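Metallo-carboxypeptidase (Pseudomonas aeruginosa, PDB 4A39) is a zinc-dependent metallocarboxypeptidase of the M14 family, a bacterial relative of the mammalian cytosolic carboxypeptidases that probably trims residues from the C termini of polypeptides. Local coordinates at residues A[87-90]-A[94-97]; A[229-232]-A[237-240]. All blocks are in the same frame, centred on the assembly; numbering follows the deposited sequence.

Along the chain, the N-terminal beta domain comes first, and contact 1 closes a short loop within it: strand 87-89 turns back through residues 90-95 into strand 96-103, a hairpin in the middle of the mixed sheet. Contact 2 opens only after the chain has passed into the zinc carboxypeptidase domain, where 229-232 and 237-240 close a second short loop between helices 222-226 and 252-264. The two loops follow in series, and the contact centres lie about 26 Å apart. Contact 1 pairs backbones away from the zinc, whereas contact 2 shapes the inhibitor pocket. Each also reaches across the fold: R97 binds backbone oxygens of F351, T362 and W364, and D43 holds the backbone of 230-232.

Contact 1 of 2, residues A[87-90]-A[94-97]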
ATOM      1  N   VAL A  87      10.708  -5.549 -10.907  1.00  4.71           N
ATOM      2  CA  VAL A  87      11.693  -4.724 -10.221  1.00  6.83           C
ATOM      3  C   VAL A  87      12.806  -5.618  -9.678  1.00  7.04           C
ATOM      4  O   VAL A  87      12.561  -6.757  -9.274  1.00  6.28           O
ATOM      5  CB  VAL A  87      11.046  -3.949  -9.050  1.00  8.82           C
ATOM      6  CG1 VAL A  87      11.892  -2.746  -8.695  1.00 11.30           C
ATOM      7  CG2 VAL A  87       9.631  -3.524  -9.422  1.00 12.37           C
ATOM      8  N   ALA A  88      14.028  -5.096  -9.668  1.00  5.49           N
ATOM      9  CA  ALA A  88      15.177  -5.854  -9.186  1.00  5.27           C
ATOM     10  C   ALA A  88      16.118  -4.966  -8.385  1.00  5.67           C
ATOM     11  O   ALA A  88      16.024  -3.741  -8.436  1.00  5.67           O
ATOM     12  CB  ALA A  88      15.922  -6.465 -10.365  1.00  6.20           C
ATOM     13  N   SER A  89      17.023  -5.594  -7.640  1.00  5.76           N
ATOM     14  CA  SER A  89      17.997  -4.861  -6.842  1.00  6.70           C
ATOM     15  C   SER A  89      19.179  -5.739  -6.464  1.00  7.68           C
ATOM     16  O   SER A  89      19.006  -6.900  -6.103  1.00  7.30           O
ATOM     17  CB  SER A  89      17.351  -4.328  -5.565  1.00  6.82           C
ATOM     18  OG  SER A  89      18.321  -3.695  -4.749  1.00  6.91           O
ATOM     19  N   TYR A  90      20.382  -5.181  -6.543  1.00  6.81           N
ATOM     20  CA  TYR A  90      21.578  -5.931  -6.181  1.00  8.54           C
ATOM     21  C   TYR A  90      21.820  -5.845  -4.679  1.00  8.68           C
ATOM     22  O   TYR A  90      22.315  -6.797  -4.072  1.00 10.79           O
ATOM     23  CB  TYR A  90      22.817  -5.372  -6.891  1.00  7.18           C
ATOM     24  CG  TYR A  90      22.832  -5.537  -8.388  1.00  6.03           C
ATOM     25  CD1 TYR A  90      22.839  -6.801  -8.973  1.00  6.52           C
ATOM     26  CD2 TYR A  90      22.847  -4.420  -9.227  1.00  7.11           C
ATOM     27  CE1 TYR A  90      22.864  -6.950 -10.360  1.00  6.06           C
ATOM     28  CE2 TYR A  90      22.869  -4.557 -10.611  1.00  6.66           C
ATOM     29  CZ  TYR A  90      22.878  -5.823 -11.172  1.00  6.60           C
ATOM     30  OH  TYR A  90      22.905  -5.965 -12.544  1.00  9.64           O
ATOM     31  N   ARG A  94      18.760   0.078  -3.774  1.00 12.42           N
ATOM     32  CA  ARG A  94      18.510   0.678  -5.082  1.00 11.10           C
ATOM     33  C   ARG A  94      17.722  -0.323  -5.926  1.00  9.14           C
ATOM     34  O   ARG A  94      18.234  -1.386  -6.269  1.00  9.32           O
ATOM     35  CB  ARG A  94      19.828   0.994  -5.797  1.00 13.26           C
ATOM     36  CG  ARG A  94      20.740   1.961  -5.066  1.00 14.60           C
ATOM     37  CD  ARG A  94      22.095   2.067  -5.763  1.00 16.34           C
ATOM     38  NE  ARG A  94      22.017   2.752  -7.052  1.00 16.52           N
ATOM     39  CZ  ARG A  94      23.037   2.866  -7.900  1.00 18.20           C
ATOM     40  NH1 ARG A  94      24.214   2.337  -7.597  1.00 19.25           N
ATOM     41  NH2 ARG A  94      22.880   3.510  -9.051  1.00 17.94           N
ATOM     42  N   TRP A  95      16.478   0.016  -6.249  1.00  8.10           N
ATOM     43  CA  TRP A  95      15.639  -0.860  -7.057  1.00  6.43           C
ATOM     44  C   TRP A  95      15.445  -0.313  -8.469  1.00  6.22           C
ATOM     45  O   TRP A  95      15.230   0.889  -8.665  1.00  7.62           O
ATOM     46  CB  TRP A  95      14.285  -1.075  -6.369  1.00  5.73           C
ATOM     47  CG  TRP A  95      14.401  -1.885  -5.110  1.00  6.99           C
ATOM     48  CD1 TRP A  95      14.813  -1.448  -3.883  1.00  8.58           C
ATOM     49  CD2 TRP A  95      14.162  -3.292  -4.975  1.00  6.96           C
ATOM     50  NE1 TRP A  95      14.849  -2.496  -2.992  1.00  7.81           N
ATOM     51  CE2 TRP A  95      14.456  -3.640  -3.636  1.00  9.58           C
ATOM     52  CE3 TRP A  95      13.732  -4.293  -5.856  1.00  7.64           C
ATOM     53  CZ2 TRP A  95      14.331  -4.950  -3.156  1.00  6.97           C
ATOM     54  CZ3 TRP A  95      13.607  -5.601  -5.378  1.00  9.98           C
ATOM     55  CH2 TRP A  95      13.908  -5.913  -4.037  1.00  8.44           C
ATOM     56  N   PHE A  96      15.539  -1.201  -9.455  1.00  6.50           N
ATOM     57  CA  PHE A  96      15.400  -0.818 -10.857  1.00  5.06           C
ATOM     58  C   PHE A  96      14.508  -1.773 -11.646  1.00  4.91           C
ATOM     59  O   PHE A  96      14.419  -2.958 -11.332  1.00  6.11           O
ATOM     60  CB  PHE A  96      16.778  -0.759 -11.523  1.00  6.05           C
ATOM     61  CG  PHE A  96      17.593  -2.017 -11.356  1.00  4.64           C
ATOM     62  CD1 PHE A  96      18.402  -2.201 -10.237  1.00  5.69           C
ATOM     63  CD2 PHE A  96      17.561  -3.011 -12.328  1.00  4.16           C
ATOM     64  CE1 PHE A  96      19.173  -3.360 -10.092  1.00  6.46           C
ATOM     65  CE2 PHE A  96      18.323  -4.169 -12.195  1.00  6.88           C
ATOM     66  CZ  PHE A  96      19.131  -4.345 -11.076  1.00  5.61           C
ATOM     67  N   ARG A  97      13.852  -1.246 -12.674  1.00  4.93           N
ATOM     68  CA  ARG A  97      12.970  -2.052 -13.513  1.00  4.34           C
ATOM     69  C   ARG A  97      13.783  -2.789 -14.576  1.00  4.73           C
ATOM     70  O   ARG A  97      14.820  -2.295 -15.032  1.00  5.13           O
ATOM     71  CB  ARG A  97      11.930  -1.151 -14.193  1.00  3.20           C
ATOM     72  CG  ARG A  97      10.999  -0.409 -13.230  1.00  5.09           C
ATOM     73  CD  ARG A  97       9.893  -1.313 -12.686  1.00  7.05           C
ATOM     74  NE  ARG A  97       9.104  -0.620 -11.666  1.00  5.57           N
ATOM     75  CZ  ARG A  97       7.845  -0.922 -11.357  1.00  5.85           C
ATOM     76  NH1 ARG A  97       7.218  -1.906 -11.988  1.00  5.89           N
ATOM     77  NH2 ARG A  97       7.210  -0.237 -10.413  1.00  5.01           N
TER
HETATM   78  O   HOH W   1      20.746  -2.389  -7.002  1.00  7.29           O
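S89 reaches across to W95 and R94 with both atoms of its side chain. Its CB sits over the centre of the six-membered ring of W95, 3.5 Å from the ring centroid and close to the normal, a CH-pi contact. With OG anti to the backbone N (chi1 176°), the hydroxyl turns to R94 and donates to R94 O at 2.8 Å from OG, from above the carbonyl plane; OG is also hydrogen-bonded to G92 N. A water joins Y90 N to the same R94 O, which thus takes two donors. The turn closes an antiparallel beta hairpin in the N-terminal domain. A88 and F96 form its hydrogen-bonded pair: A88 N to F96 O is 2.7 Å, and F96 N to A88 O 2.8 Å. V87 and R97 make the non-hydrogen-bonded pair beside it. There V87 CG1 meets the edge of W95 at CE3 (3.7 Å), while CG2 lies over the middle of the R97 guanidinium, whose nitrogens bind the backbone oxygens of Q85, F351, T362 and W364. On the other face of the sheet, F96 CG stands between its backbone N and carbonyl carbon (chi1 53°), which lays the ring back across the partner strand. A88 CB packs on this ring, 4.2 Å from its centroid, and F96 CZ comes over one face of the Y90 ring, 3.8 Å from Y90 CE2, with the planes at 41°.

Contact 2 of 2, residues A[229-232]-A[237-240]; sequences NLRT and QDLN. With GEM ((2-guanidinoethylmercapto)succinic acid), chain D.
R231 and T232 run past Q237 and D238 without regular secondary structure, the nearest CA atoms across the two being those of T232 and D238, 4.6 Å apart. Instead of a direct backbone bond, a water spans the gap, donating to R231 O and accepting from L239 N. This irregular loop belongs to the zinc carboxypeptidase fold and lines the pocket of the M14 active site, occupied here by (2-guanidinoethylmercapto)succinic acid. T232 packs against the Q237 backbone, its CB 3.4 Å from Q237 O, while its hydroxyl is hydrogen-bonded to S46.

The R231 chain bends at chi2 (79°) and then extends, carrying the guanidinium between D238 and the inhibitor. Side-on, NE and NH2 both grip one carboxylate oxygen in a salt bridge: NE lies 2.8 Å from D238 OD2 and meets it from above the carboxylate plane, whereas NH2 approaches the syn lone pair of OD2. The two flat groups stand nearly perpendicular, at 87°. D238 OD1 accepts from N240 N, closing an Asx turn, and also from NE2 of the zinc ligand H180. D238 is therefore a second-shell residue that positions both a metal ligand and the arginine facing the inhibitor.

Beyond the salt bridge, R231 spans both inhibitor carboxylates. NH1 donates to O13 of one at 3.0 Å, and NH2 to O15 of the other at 2.7 Å in an almost straight bond lying in the guanidinium plane. R241 also binds the inhibitor. From the loop's far end, N240 ND2 donates to O14, the second oxygen of the O15 carboxylate, at 2.8 Å and 174°, with N240 OD1 bound to Q179 NE2 and A332 N.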
ATOM      1  N   ASN A 229       2.248 -12.769   1.294  1.00  5.12           N
ATOM      2  CA  ASN A 229       0.890 -12.917   0.773  1.00  5.59           C
ATOM      3  C   ASN A 229       0.587 -11.721  -0.119  1.00  5.47           C
ATOM      4  O   ASN A 229       1.295 -10.714  -0.083  1.00  5.97           O
ATOM      5  CB  ASN A 229      -0.143 -12.888   1.907  1.00  5.49           C
ATOM      6  CG  ASN A 229      -0.462 -14.256   2.479  1.00  7.52           C
ATOM      7  OD1 ASN A 229      -1.360 -14.379   3.322  1.00  8.36           O
ATOM      8  ND2 ASN A 229       0.251 -15.284   2.038  1.00  3.93           N
ATOM      9  N   LEU A 230      -0.492 -11.823  -0.888  1.00  6.02           N
ATOM     10  CA  LEU A 230      -0.919 -10.735  -1.758  1.00  5.79           C
ATOM     11  C   LEU A 230      -2.172 -10.056  -1.224  1.00  5.62           C
ATOM     12  O   LEU A 230      -2.213  -8.839  -1.027  1.00  4.99           O
ATOM     13  CB  LEU A 230      -1.260 -11.252  -3.164  1.00  6.49           C
ATOM     14  CG  LEU A 230      -2.172 -10.301  -3.960  1.00  4.91           C
ATOM     15  CD1 LEU A 230      -1.372  -9.080  -4.416  1.00  7.30           C
ATOM     16  CD2 LEU A 230      -2.778 -11.017  -5.156  1.00  9.59           C
ATOM     17  N   ARG A 231      -3.176 -10.883  -0.952  1.00  6.62           N
ATOM     18  CA  ARG A 231      -4.500 -10.409  -0.586  1.00  5.63           C
ATOM     19  C   ARG A 231      -5.080 -10.601   0.810  1.00  4.89           C
ATOM     20  O   ARG A 231      -5.756  -9.707   1.330  1.00  7.43           O
ATOM     21  CB  ARG A 231      -5.473 -11.036  -1.585  1.00  5.42           C
ATOM     22  CG  ARG A 231      -6.860 -10.453  -1.608  1.00  5.00           C
ATOM     23  CD  ARG A 231      -6.861  -9.165  -2.383  1.00  6.83           C
ATOM     24  NE  ARG A 231      -8.174  -8.543  -2.345  1.00  7.42           N
ATOM     25  CZ  ARG A 231      -8.444  -7.334  -2.820  1.00  9.92           C
ATOM     26  NH1 ARG A 231      -7.485  -6.605  -3.382  1.00 10.45           N
ATOM     27  NH2 ARG A 231      -9.672  -6.848  -2.709  1.00  7.65           N
ATOM     28  N   THR A 232      -4.833 -11.758   1.409  1.00  5.03           N
ATOM     29  CA  THR A 232      -5.441 -12.074   2.696  1.00  4.68           C
ATOM     30  C   THR A 232      -4.564 -12.101   3.940  1.00  4.81           C
ATOM     31  O   THR A 232      -3.338 -12.127   3.851  1.00  5.16           O
ATOM     32  CB  THR A 232      -6.167 -13.430   2.597  1.00  5.41           C
ATOM     33  OG1 THR A 232      -5.235 -14.452   2.209  1.00  6.01           O
ATOM     34  CG2 THR A 232      -7.283 -13.357   1.559  1.00  5.08           C
ATOM     35  N   GLN A 237      -8.723 -14.287   5.236  1.00  7.48           N
ATOM     36  CA  GLN A 237      -9.759 -13.273   5.064  1.00  6.68           C
ATOM     37  C   GLN A 237      -9.246 -12.023   4.349  1.00  6.74           C
ATOM     38  O   GLN A 237      -8.152 -11.546   4.640  1.00  6.32           O
ATOM     39  CB  GLN A 237     -10.317 -12.876   6.439  1.00  7.38           C
ATOM     40  CG  GLN A 237     -11.322 -11.725   6.431  1.00 10.27           C
ATOM     41  CD  GLN A 237     -12.580 -12.055   5.656  1.00 11.23           C
ATOM     42  OE1 GLN A 237     -13.152 -13.134   5.818  1.00 12.29           O
ATOM     43  NE2 GLN A 237     -13.024 -11.126   4.815  1.00 11.15           N
ATOM     44  N   ASP A 238     -10.027 -11.522   3.392  1.00  6.74           N
ATOM     45  CA  ASP A 238      -9.683 -10.288   2.681  1.00  7.04           C
ATOM     46  C   ASP A 238     -10.131  -9.212   3.668  1.00  5.98           C
ATOM     47  O   ASP A 238     -11.330  -8.993   3.844  1.00  7.25           O
ATOM     48  CB  ASP A 238     -10.496 -10.163   1.385  1.00  6.44           C
ATOM     49  CG  ASP A 238     -10.156  -8.903   0.589  1.00  6.06           C
ATOM     50  OD1 ASP A 238      -9.710  -7.905   1.193  1.00  5.92           O
ATOM     51  OD2 ASP A 238     -10.350  -8.907  -0.645  1.00  7.80           O
ATOM     52  N   LEU A 239      -9.178  -8.550   4.317  1.00  5.66           N
ATOM     53  CA  LEU A 239      -9.519  -7.539   5.308  1.00  6.43           C
ATOM     54  C   LEU A 239     -10.392  -6.411   4.774  1.00  4.61           C
ATOM     55  O   LEU A 239     -11.211  -5.856   5.512  1.00  4.91           O
ATOM     56  CB  LEU A 239      -8.249  -6.964   5.947  1.00  6.04           C
ATOM     57  CG  LEU A 239      -7.443  -7.932   6.822  1.00  7.18           C
ATOM     58  CD1 LEU A 239      -6.294  -7.176   7.478  1.00  6.34           C
ATOM     59  CD2 LEU A 239      -8.338  -8.543   7.890  1.00  7.72           C
ATOM     60  N   ASN A 240     -10.250  -6.070   3.496  1.00  5.68           N
ATOM     61  CA  ASN A 240     -11.078  -4.992   2.992  1.00  5.47           C
ATOM     62  C   ASN A 240     -12.465  -5.424   2.534  1.00  6.87           C
ATOM     63  O   ASN A 240     -13.111  -4.742   1.736  1.00  6.30           O
ATOM     64  CB  ASN A 240     -10.372  -4.206   1.890  1.00  5.38           C
ATOM     65  CG  ASN A 240     -10.861  -2.776   1.827  1.00  6.34           C
ATOM     66  OD1 ASN A 240     -11.144  -2.171   2.864  1.00  5.87           O
ATOM     67  ND2 ASN A 240     -10.962  -2.228   0.629  1.00  7.23           N
TER
HETATM   68  C8  GEM D1377     -10.017  -2.153  -3.631  1.00 20.65           C
HETATM   69  S7  GEM D1377      -9.737  -0.849  -2.379  1.00 27.79           S
HETATM   70  C6  GEM D1377     -11.083   0.315  -2.801  1.00 21.99           C
HETATM   71  C5  GEM D1377     -11.493   0.311  -4.276  1.00 19.59           C
HETATM   72  N3  GEM D1377     -12.206  -0.930  -4.609  1.00 18.95           N
HETATM   73  C1  GEM D1377     -13.489  -0.873  -4.963  1.00 17.79           C
HETATM   74  N4  GEM D1377     -14.109   0.304  -4.999  1.00 18.93           N
HETATM   75  N2  GEM D1377     -14.156  -1.981  -5.271  1.00 18.70           N
HETATM   76  C9  GEM D1377     -10.267  -3.515  -2.979  1.00 19.23           C
HETATM   77  O14 GEM D1377     -10.356  -3.554  -1.731  1.00 16.11           O
HETATM   78  O15 GEM D1377     -10.364  -4.494  -3.747  1.00 18.70           O
HETATM   79  C10 GEM D1377      -8.845  -2.231  -4.613  1.00 17.72           C
HETATM   80  C11 GEM D1377      -7.535  -2.596  -3.910  1.00 15.49           C
HETATM   81  O12 GEM D1377      -6.547  -1.857  -4.114  1.00  9.14           O
HETATM   82  O13 GEM D1377      -7.545  -3.621  -3.197  1.00 12.44           O
HETATM   83  O   HOH W   2      -6.399  -8.645   3.670  1.00  7.19           O